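Local coordinates for protein cell Inhibiting Factor (CifBp) (Burkholderia pseudomallei, PDB 3GQM) that deamidates a glutamine side chain of host NEDD8, thereby shutting down cullin-RING ubiquitin ligases and blocking the host cell cycle, at residues 202-206 and 207-211. Sequence-based numbering, arbitrary orientation.
Sequences DPVSL and DELNQ
Ser205 caps the helix that begins at Leu206 and meets its first turn in two ways. Its OG accepts from Glu208 N at 2.9 Å, the classic N-cap bond to an amide of the first turn, although the position of the hydroxyl is not wholly certain. Serine suits this place because chi1 of 170° sets OG beside its own carbonyl carbon, facing the first-turn amides, and the side chain is short enough to reach one. Its carbonyl then takes up the regular helical pattern: Leu209 N donates to Ser205 O at 2.9 Å, nearly straight at 168°. One residue on, Asn210 N reaches Leu206 O at 2.8 Å. The CB of Leu206 leads away from 207-211, and its apolar side chain suits the place it fills against Phe135 and Val139 of helix 135-139.

Glu208 lays its CG alongside the cap, 3.6 Å from Ser205 CB, and sends its carboxylate on to Ser231 of helix 222-233. Just before the cap, Val204 CG1 rests 3.7 Å from Leu209 CG, the two branched side chains crossing at about a right angle; this apolar touch is a hydrophobic staple. Leucine fits at 209, buried against Phe135 and Ile232. Polar capping flanked by apolar packing is consistent with a well-defined helix start.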
ATOM      1  N   ASP A 202       1.724  13.547  -4.641  1.00 24.79           N
ATOM      2  CA  ASP A 202       0.625  14.287  -5.219  1.00 26.34           C
ATOM      3  C   ASP A 202      -0.542  14.335  -4.279  1.00 25.15           C
ATOM      4  O   ASP A 202      -1.239  13.337  -4.144  1.00 26.58           O
ATOM      5  CB  ASP A 202       0.182  13.570  -6.487  1.00 26.63           C
ATOM      6  CG  ASP A 202      -0.705  14.420  -7.352  1.00 33.29           C
ATOM      7  OD1 ASP A 202      -1.103  15.543  -6.891  1.00 38.73           O
ATOM      8  OD2 ASP A 202      -1.023  13.952  -8.477  1.00 35.49           O
ATOM      9  N   PRO A 203      -0.815  15.494  -3.658  1.00 25.47           N
ATOM     10  CA  PRO A 203      -1.908  15.477  -2.658  1.00 25.60           C
ATOM     11  C   PRO A 203      -3.246  15.148  -3.319  1.00 26.69           C
ATOM     12  O   PRO A 203      -3.492  15.533  -4.476  1.00 25.34           O
ATOM     13  CB  PRO A 203      -1.939  16.899  -2.105  1.00 26.47           C
ATOM     14  CG  PRO A 203      -0.705  17.650  -2.755  1.00 25.34           C
ATOM     15  CD  PRO A 203      -0.293  16.854  -3.932  1.00 25.86           C
ATOM     16  N   VAL A 204      -4.079  14.416  -2.583  1.00 26.98           N
ATOM     17  CA  VAL A 204      -5.393  14.017  -3.042  1.00 29.34           C
ATOM     18  C   VAL A 204      -6.468  14.747  -2.237  1.00 29.72           C
ATOM     19  O   VAL A 204      -6.282  15.088  -1.041  1.00 29.73           O
ATOM     20  CB  VAL A 204      -5.572  12.463  -2.941  1.00 29.12           C
ATOM     21  CG1 VAL A 204      -7.003  12.113  -3.073  1.00 31.07           C
ATOM     22  CG2 VAL A 204      -4.770  11.822  -4.060  1.00 30.14           C
ATOM     23  N   SER A 205      -7.583  15.028  -2.910  1.00 29.14           N
ATOM     24  CA  SER A 205      -8.696  15.705  -2.276  1.00 29.92           C
ATOM     25  C   SER A 205      -9.341  14.846  -1.168  1.00 29.97           C
ATOM     26  O   SER A 205      -9.843  13.758  -1.458  1.00 30.34           O
ATOM     27  CB  SER A 205      -9.756  16.042  -3.336  1.00 29.78           C
ATOM     28  OG  SER A 205     -10.919  16.496  -2.672  1.00 30.06           O
ATOM     29  N   LEU A 206      -9.366  15.327   0.078  1.00 31.07           N
ATOM     30  CA  LEU A 206     -10.118  14.623   1.146  1.00 33.15           C
ATOM     31  C   LEU A 206     -11.606  14.524   0.810  1.00 33.80           C
ATOM     32  O   LEU A 206     -12.278  13.523   1.150  1.00 35.09           O
ATOM     33  CB  LEU A 206      -9.871  15.232   2.527  1.00 33.50           C
ATOM     34  CG  LEU A 206      -8.525  14.665   3.018  1.00 36.05           C
ATOM     35  CD1 LEU A 206      -7.603  15.767   3.478  1.00 38.40           C
ATOM     36  CD2 LEU A 206      -8.731  13.611   4.082  1.00 34.97           C
ATOM     37  N   ASP A 207     -12.073  15.537   0.087  1.00 33.24           N
ATOM     38  CA  ASP A 207     -13.400  15.605  -0.505  1.00 34.62           C
ATOM     39  C   ASP A 207     -13.697  14.487  -1.459  1.00 33.34           C
ATOM     40  O   ASP A 207     -14.689  13.804  -1.323  1.00 34.01           O
ATOM     41  CB  ASP A 207     -13.469  16.863  -1.355  1.00 36.07           C
ATOM     42  CG  ASP A 207     -14.670  17.631  -1.114  1.00 39.91           C
ATOM     43  OD1 ASP A 207     -15.544  17.604  -2.008  1.00 45.52           O
ATOM     44  OD2 ASP A 207     -14.718  18.277  -0.027  1.00 46.77           O
ATOM     45  N   GLU A 208     -12.860  14.327  -2.473  1.00 32.50           N
ATOM     46  CA  GLU A 208     -13.060  13.206  -3.366  1.00 32.34           C
ATOM     47  C   GLU A 208     -12.920  11.870  -2.652  1.00 31.07           C
ATOM     48  O   GLU A 208     -13.685  10.947  -2.930  1.00 30.26           O
ATOM     49  CB  GLU A 208     -12.100  13.296  -4.536  1.00 33.42           C
ATOM     50  CG  GLU A 208     -12.278  14.545  -5.375  1.00 36.38           C
ATOM     51  CD  GLU A 208     -11.514  14.439  -6.672  1.00 39.86           C
ATOM     52  OE1 GLU A 208     -12.139  14.528  -7.742  1.00 46.11           O
ATOM     53  OE2 GLU A 208     -10.304  14.195  -6.649  1.00 41.94           O
ATOM     54  N   LEU A 209     -11.933  11.756  -1.759  1.00 29.58           N
ATOM     55  CA  LEU A 209     -11.742  10.521  -0.981  1.00 29.71           C
ATOM     56  C   LEU A 209     -13.007  10.190  -0.179  1.00 30.00           C
ATOM     57  O   LEU A 209     -13.420   9.028  -0.113  1.00 29.36           O
ATOM     58  CB  LEU A 209     -10.531  10.603  -0.014  1.00 27.98           C
ATOM     59  CG  LEU A 209      -9.158  10.325  -0.635  1.00 30.97           C
ATOM     60  CD1 LEU A 209      -8.042  10.661   0.352  1.00 30.45           C
ATOM     61  CD2 LEU A 209      -9.086   8.857  -1.090  1.00 29.32           C
ATOM     62  N   ASN A 210     -13.600  11.215   0.436  1.00 30.34           N
ATOM     63  CA  ASN A 210     -14.825  10.991   1.187  1.00 31.94           C
ATOM     64  C   ASN A 210     -15.953  10.425   0.316  1.00 32.02           C
ATOM     65  O   ASN A 210     -16.674   9.506   0.737  1.00 32.32           O
ATOM     66  CB  ASN A 210     -15.305  12.232   1.891  1.00 32.47           C
ATOM     67  CG  ASN A 210     -16.441  11.910   2.823  1.00 36.55           C
ATOM     68  OD1 ASN A 210     -16.305  11.013   3.689  1.00 40.15           O
ATOM     69  ND2 ASN A 210     -17.605  12.548   2.606  1.00 38.28           N
ATOM     70  N   GLN A 211     -16.062  10.934  -0.910  1.00 31.81           N
ATOM     71  CA  GLN A 211     -17.056  10.451  -1.882  1.00 32.60           C
ATOM     72  C   GLN A 211     -16.761   9.040  -2.365  1.00 33.33           C
ATOM     73  O   GLN A 211     -17.680   8.186  -2.431  1.00 33.52           O
ATOM     74  CB  GLN A 211     -17.130  11.391  -3.109  1.00 32.91           C
ATOM     75  CG  GLN A 211     -17.885  12.670  -2.837  1.00 35.77           C
ATOM     76  CD  GLN A 211     -17.514  13.813  -3.805  1.00 43.08           C
ATOM     77  OE1 GLN A 211     -17.159  14.908  -3.377  1.00 47.33           O
ATOM     78  NE2 GLN A 211     -17.603  13.557  -5.103  1.00 45.82           N
TER